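Local coordinates for protein dihydrodipicolinate synthase (Bacillus clausii KSM-K16, PDB 3E96) that belongs to the DapA family and probably acts as a 4-hydroxy-tetrahydrodipicolinate synthase, a lyase expected to work through a Schiff base with its substrate, at residues V261-E266 with N283-E288; A196-P201 with R240-I245. All blocks are in the same frame, centred on the assembly; numbering follows the deposited sequence.

Both contacts belong to one chain of a TIM barrel whose eight parallel strands are followed by additional C-terminal helices, and helix 235-252 carries one side of interaction 2 and also touches Val263 of interaction 1. Interaction 2 closes before interaction 1 opens along the sequence: the turn after strand 190-193 and the start of helix 200-206 lean on helix 235-252, which is followed in the chain by helix 262-270, the one that meets the lead-in to helix 287-299 in interaction 1. Their centres lie about 21 Å apart and their nearest atoms about 9 Å, without touching. Interaction 2 thus ties the barrel to the C-terminal helices, while interaction 1 joins those helices to one another.

Interaction 1: residues V261-E266 with N283-E288; sequences VVVIKE and NELSNE
Glu266 reaches from helix 262-270 to the chain that leads into helix 287-299, where it meets Leu285; the two side chains run antiparallel, alongside each other. Glu266 CB lies 4.0 Å from Leu285 CD1. Beyond CG the glutamate chain is extended (chi2 -159°), which carries the carboxylate along the leucine: Glu266 CD rests 3.6 Å from Leu285 CG, and OE1 meets Leu285 CB and CD1. At the tip, OE2 accepts the backbone N-H of Leu285, with 2.8 Å between Leu285 N and Glu266 OE2. The bond is practically straight at 179° and arrives on the syn side, 31° out of the carboxylate plane. OE1 has a salt bridge of its own to Lys290, whose ammonium also donates to Leu285 O.

The far end of Leu285 meets Val262 and Val263 of the facing segment. Its CD2 sits 3.7 Å from Val262 CG1, and more loosely against Val263 CG2. The other branch of Val262, CG2, is anti to the backbone N and turns to Asn283 O at 3.5 Å. Phe248 and Leu251 of helix 235-252 touch Val263 too, so the apolar side continues into the neighbouring helix.

Replacing Glu266 with alanine is likely to leave the Leu285 N-H and the Lys290 ammonium without their carboxylate mate and uncover one flank of the leucine. The carboxylate grips a backbone N-H with one oxygen and a lysine with the other, which is consistent with it steadying the chain that leads into helix 287-299, while the rest of the side chain lies against the leucine.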
loop_
_atom_site.group_PDB
_atom_site.type_symbol
_atom_site.label_atom_id
_atom_site.label_comp_id
_atom_site.label_asym_id
_atom_site.label_seq_id
_atom_site.Cartn_x
_atom_site.Cartn_y
_atom_site.Cartn_z
ATOM N N VAL B 261 -10.939 -2.898 11.016
ATOM C CA VAL B 261 -11.708 -4.120 10.788
ATOM C C VAL B 261 -11.774 -5.025 12.011
ATOM O O VAL B 261 -12.821 -5.609 12.303
ATOM C CB VAL B 261 -11.123 -4.931 9.605
ATOM C CG1 VAL B 261 -11.874 -6.261 9.448
ATOM C CG2 VAL B 261 -11.221 -4.116 8.317
ATOM N N VAL B 262 -10.665 -5.143 12.732
ATOM C CA VAL B 262 -10.653 -6.013 13.898
ATOM C C VAL B 262 -11.715 -5.615 14.930
ATOM O O VAL B 262 -12.304 -6.483 15.569
ATOM C CB VAL B 262 -9.242 -6.082 14.542
ATOM C CG1 VAL B 262 -8.813 -4.717 15.039
ATOM C CG2 VAL B 262 -9.241 -7.118 15.665
ATOM N N VAL B 263 -11.975 -4.317 15.083
ATOM C CA VAL B 263 -13.009 -3.868 16.025
ATOM C C VAL B 263 -14.374 -4.379 15.551
ATOM O O VAL B 263 -15.200 -4.830 16.355
ATOM C CB VAL B 263 -13.060 -2.321 16.132
ATOM C CG1 VAL B 263 -14.332 -1.882 16.864
ATOM C CG2 VAL B 263 -11.834 -1.815 16.883
ATOM N N ILE B 264 -14.609 -4.307 14.242
ATOM C CA ILE B 264 -15.865 -4.786 13.674
ATOM C C ILE B 264 -16.035 -6.286 13.937
ATOM O O ILE B 264 -17.099 -6.738 14.384
ATOM C CB ILE B 264 -15.922 -4.538 12.143
ATOM C CG1 ILE B 264 -16.077 -3.042 11.864
ATOM C CG2 ILE B 264 -17.087 -5.303 11.523
ATOM C CD1 ILE B 264 -16.071 -2.689 10.388
ATOM N N LYS B 265 -14.985 -7.056 13.668
ATOM C CA LYS B 265 -15.047 -8.502 13.863
ATOM C C LYS B 265 -15.233 -8.946 15.306
ATOM O O LYS B 265 -15.999 -9.874 15.577
ATOM C CB LYS B 265 -13.808 -9.173 13.258
ATOM C CG LYS B 265 -13.823 -9.172 11.726
ATOM C CD LYS B 265 -12.717 -10.029 11.121
ATOM C CE LYS B 265 -12.860 -10.091 9.601
ATOM N NZ LYS B 265 -11.714 -10.786 8.932
ATOM N N GLU B 266 -14.549 -8.299 16.239
ATOM C CA GLU B 266 -14.704 -8.697 17.633
ATOM C C GLU B 266 -16.048 -8.220 18.178
ATOM O O GLU B 266 -16.615 -8.843 19.076
ATOM C CB GLU B 266 -13.529 -8.190 18.469
ATOM C CG GLU B 266 -12.235 -8.905 18.093
ATOM C CD GLU B 266 -11.168 -8.854 19.165
ATOM O OE1 GLU B 266 -11.511 -8.656 20.353
ATOM O OE2 GLU B 266 -9.981 -9.036 18.817
ATOM N N ASN B 283 -3.731 -8.278 14.190
ATOM C CA ASN B 283 -4.076 -9.399 15.058
ATOM C C ASN B 283 -5.224 -8.996 15.979
ATOM O O ASN B 283 -5.888 -7.985 15.734
ATOM C CB ASN B 283 -2.840 -9.886 15.838
ATOM C CG ASN B 283 -2.343 -8.887 16.866
ATOM O OD1 ASN B 283 -2.466 -7.676 16.696
ATOM N ND2 ASN B 283 -1.752 -9.403 17.940
ATOM N N GLU B 284 -5.476 -9.773 17.027
ATOM C CA GLU B 284 -6.601 -9.470 17.911
ATOM C C GLU B 284 -6.446 -8.244 18.798
ATOM O O GLU B 284 -5.346 -7.730 18.992
ATOM C CB GLU B 284 -6.944 -10.693 18.774
ATOM C CG GLU B 284 -5.911 -11.070 19.830
ATOM C CD GLU B 284 -4.593 -11.547 19.243
ATOM O OE1 GLU B 284 -4.606 -12.257 18.211
ATOM O OE2 GLU B 284 -3.536 -11.223 19.825
ATOM N N LEU B 285 -7.571 -7.774 19.335
ATOM C CA LEU B 285 -7.580 -6.604 20.204
ATOM C C LEU B 285 -6.932 -6.893 21.549
ATOM O O LEU B 285 -6.920 -8.033 22.012
ATOM C CB LEU B 285 -9.019 -6.125 20.449
ATOM C CG LEU B 285 -9.816 -5.548 19.276
ATOM C CD1 LEU B 285 -11.215 -5.162 19.747
ATOM C CD2 LEU B 285 -9.092 -4.328 18.720
ATOM N N SER B 286 -6.393 -5.849 22.169
ATOM C CA SER B 286 -5.785 -5.974 23.490
ATOM C C SER B 286 -6.955 -6.104 24.461
ATOM O O SER B 286 -8.107 -5.890 24.075
ATOM C CB SER B 286 -4.998 -4.712 23.832
ATOM O OG SER B 286 -5.865 -3.587 23.867
ATOM N N ASN B 287 -6.672 -6.448 25.712
ATOM C CA ASN B 287 -7.738 -6.577 26.696
ATOM C C ASN B 287 -8.394 -5.213 26.880
ATOM O O ASN B 287 -9.612 -5.111 27.029
ATOM C CB ASN B 287 -7.187 -7.081 28.034
ATOM C CG ASN B 287 -6.589 -8.471 27.931
ATOM O OD1 ASN B 287 -7.180 -9.370 27.332
ATOM N ND2 ASN B 287 -5.415 -8.657 28.526
ATOM N N GLU B 288 -7.579 -4.164 26.850
ATOM C CA GLU B 288 -8.084 -2.807 26.998
ATOM C C GLU B 288 -9.132 -2.492 25.936
ATOM O O GLU B 288 -10.216 -2.010 26.251
ATOM C CB GLU B 288 -6.945 -1.793 26.882
ATOM C CG GLU B 288 -7.416 -0.345 26.933
ATOM C CD GLU B 288 -6.314 0.647 26.607
ATOM O OE1 GLU B 288 -6.586 1.867 26.645
ATOM O OE2 GLU B 288 -5.180 0.212 26.310
#

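Interaction 2: residues A196-P201 with R240-I245; sequences AEKWAP and RIWEDI
Lys198 O takes the indole N-H of Trp242, the one hydrogen bond between residues 196-201 and 240-245, with 2.8 Å from Trp242 NE1 to Lys198 O. The N-H...O angle is 153°. The oxygen lies near the indole plane, at the ring's edge, while the donor stands 23° off the carbonyl plane. Glu197 O comes in at the same edge, 3.5 Å from Trp242 CD1, so two successive carbonyls border the pyrrole side of the ring.

CG of Trp242 is anti to the backbone N (chi1 178°), which swings the indole off its helix toward these carbonyls. Pro201, in the first turn of helix 200-206, crosses the tryptophan steeply, and its CG packs 3.7 Å from Trp242 CD1. Phe202 and Trp239 add their own rings around the indole, the latter edge-to-face.

In the TIM barrel, strand 190-193 is the seventh and helix 200-206 follows it; residues 196-201 cover the turn between the two and the start of that helix. Here that turn is braced against one of the helices that come after the eighth strand. Within the turn, Ala196 O accepts from both Trp199 N and Ala200 N.

Further along helix 235-252, Ile245 points toward the turn and sets its CG2 4.0 Å from Glu197 CB. From there the glutamate bends at chi2, and its OE2 is hydrogen-bonded to Ser213 OG at the end of strand 210-213. Lys198 instead runs its aliphatic chain, fully extended, to a salt bridge with Asp250 on helix 235-252, a second polar tie between this turn and that helix.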
loop_
_atom_site.group_PDB
_atom_site.type_symbol
_atom_site.label_atom_id
_atom_site.label_comp_id
_atom_site.label_asym_id
_atom_site.label_seq_id
_atom_site.Cartn_x
_atom_site.Cartn_y
_atom_site.Cartn_z
ATOM N N ALA B 196 -17.165 6.934 5.830
ATOM C CA ALA B 196 -18.280 6.454 6.640
ATOM C C ALA B 196 -19.085 7.418 7.503
ATOM O O ALA B 196 -18.972 8.636 7.392
ATOM C CB ALA B 196 -17.818 5.262 7.484
ATOM N N GLU B 197 -19.912 6.834 8.365
ATOM C CA GLU B 197 -20.826 7.576 9.225
ATOM C C GLU B 197 -20.315 8.756 10.043
ATOM O O GLU B 197 -21.048 9.727 10.223
ATOM C CB GLU B 197 -21.579 6.597 10.136
ATOM C CG GLU B 197 -22.562 5.702 9.368
ATOM C CD GLU B 197 -21.966 4.371 8.935
ATOM O OE1 GLU B 197 -20.727 4.268 8.811
ATOM O OE2 GLU B 197 -22.749 3.421 8.708
ATOM N N LYS B 198 -19.086 8.695 10.547
ATOM C CA LYS B 198 -18.577 9.818 11.332
ATOM C C LYS B 198 -18.516 11.078 10.470
ATOM O O LYS B 198 -18.778 12.184 10.940
ATOM C CB LYS B 198 -17.177 9.515 11.882
ATOM C CG LYS B 198 -16.534 10.701 12.612
ATOM C CD LYS B 198 -15.196 10.334 13.240
ATOM C CE LYS B 198 -14.551 11.548 13.899
ATOM N NZ LYS B 198 -13.201 11.244 14.453
ATOM N N TRP B 199 -18.187 10.903 9.196
ATOM C CA TRP B 199 -18.054 12.038 8.294
ATOM C C TRP B 199 -19.220 12.303 7.348
ATOM O O TRP B 199 -19.325 13.391 6.778
ATOM C CB TRP B 199 -16.761 11.884 7.479
ATOM C CG TRP B 199 -15.539 11.970 8.338
ATOM C CD1 TRP B 199 -14.903 10.943 8.976
ATOM C CD2 TRP B 199 -14.849 13.166 8.712
ATOM N NE1 TRP B 199 -13.857 11.432 9.730
ATOM C CE2 TRP B 199 -13.804 12.792 9.585
ATOM C CE3 TRP B 199 -15.015 14.520 8.396
ATOM C CZ2 TRP B 199 -12.926 13.727 10.147
ATOM C CZ3 TRP B 199 -14.143 15.451 8.955
ATOM C CH2 TRP B 199 -13.112 15.047 9.821
ATOM N N ALA B 200 -20.101 11.321 7.194
ATOM C CA ALA B 200 -21.241 11.441 6.288
ATOM C C ALA B 200 -22.098 12.704 6.423
ATOM O O ALA B 200 -22.454 13.315 5.419
ATOM C CB ALA B 200 -22.130 10.192 6.406
ATOM N N PRO B 201 -22.454 13.109 7.656
ATOM C CA PRO B 201 -23.280 14.318 7.779
ATOM C C PRO B 201 -22.619 15.568 7.197
ATOM O O PRO B 201 -23.270 16.386 6.544
ATOM C CB PRO B 201 -23.511 14.434 9.288
ATOM C CG PRO B 201 -23.448 12.999 9.752
ATOM C CD PRO B 201 -22.275 12.456 8.965
ATOM N N ARG B 240 -28.457 13.110 16.198
ATOM C CA ARG B 240 -28.708 12.123 17.238
ATOM C C ARG B 240 -28.069 10.796 16.842
ATOM O O ARG B 240 -27.367 10.172 17.636
ATOM C CB ARG B 240 -30.213 11.936 17.433
ATOM C CG ARG B 240 -30.587 10.923 18.508
ATOM C CD ARG B 240 -31.505 9.859 17.937
ATOM N NE ARG B 240 -32.660 10.450 17.265
ATOM C CZ ARG B 240 -33.359 9.839 16.315
ATOM N NH1 ARG B 240 -33.017 8.620 15.923
ATOM N NH2 ARG B 240 -34.397 10.447 15.753
ATOM N N ILE B 241 -28.321 10.369 15.607
ATOM C CA ILE B 241 -27.769 9.119 15.097
ATOM C C ILE B 241 -26.246 9.231 15.021
ATOM O O ILE B 241 -25.523 8.295 15.367
ATOM C CB ILE B 241 -28.325 8.805 13.691
ATOM C CG1 ILE B 241 -29.855 8.775 13.736
ATOM C CG2 ILE B 241 -27.789 7.468 13.202
ATOM C CD1 ILE B 241 -30.511 8.713 12.364
ATOM N N TRP B 242 -25.767 10.383 14.566
ATOM C CA TRP B 242 -24.331 10.627 14.458
ATOM C C TRP B 242 -23.633 10.460 15.813
ATOM O O TRP B 242 -22.667 9.704 15.930
ATOM C CB TRP B 242 -24.082 12.035 13.914
ATOM C CG TRP B 242 -22.634 12.394 13.800
ATOM C CD1 TRP B 242 -21.746 11.950 12.860
ATOM C CD2 TRP B 242 -21.903 13.277 14.660
ATOM N NE1 TRP B 242 -20.504 12.509 13.080
ATOM C CE2 TRP B 242 -20.575 13.326 14.180
ATOM C CE3 TRP B 242 -22.244 14.031 15.790
ATOM C CZ2 TRP B 242 -19.585 14.102 14.793
ATOM C CZ3 TRP B 242 -21.259 14.803 16.399
ATOM C CH2 TRP B 242 -19.945 14.831 15.897
ATOM N N GLU B 243 -24.117 11.161 16.836
ATOM C CA GLU B 243 -23.510 11.065 18.165
ATOM C C GLU B 243 -23.519 9.626 18.665
ATOM O O GLU B 243 -22.605 9.193 19.364
ATOM C CB GLU B 243 -24.258 11.938 19.176
ATOM C CG GLU B 243 -24.114 13.428 18.956
ATOM C CD GLU B 243 -24.598 14.226 20.147
ATOM O OE1 GLU B 243 -23.923 14.194 21.196
ATOM O OE2 GLU B 243 -25.652 14.877 20.036
ATOM N N ASP B 244 -24.562 8.895 18.292
ATOM C CA ASP B 244 -24.731 7.499 18.688
ATOM C C ASP B 244 -23.680 6.581 18.059
ATOM O O ASP B 244 -23.217 5.634 18.691
ATOM C CB ASP B 244 -26.135 7.028 18.278
ATOM C CG ASP B 244 -26.473 5.644 18.799
ATOM O OD1 ASP B 244 -26.484 5.457 20.033
ATOM O OD2 ASP B 244 -26.739 4.742 17.974
ATOM N N ILE B 245 -23.299 6.874 16.818
ATOM C CA ILE B 245 -22.334 6.044 16.094
ATOM C C ILE B 245 -20.859 6.449 16.192
ATOM O O ILE B 245 -19.977 5.598 16.082
ATOM C CB ILE B 245 -22.724 5.966 14.595
ATOM C CG1 ILE B 245 -24.127 5.365 14.456
ATOM C CG2 ILE B 245 -21.724 5.113 13.827
ATOM C CD1 ILE B 245 -24.700 5.457 13.049
#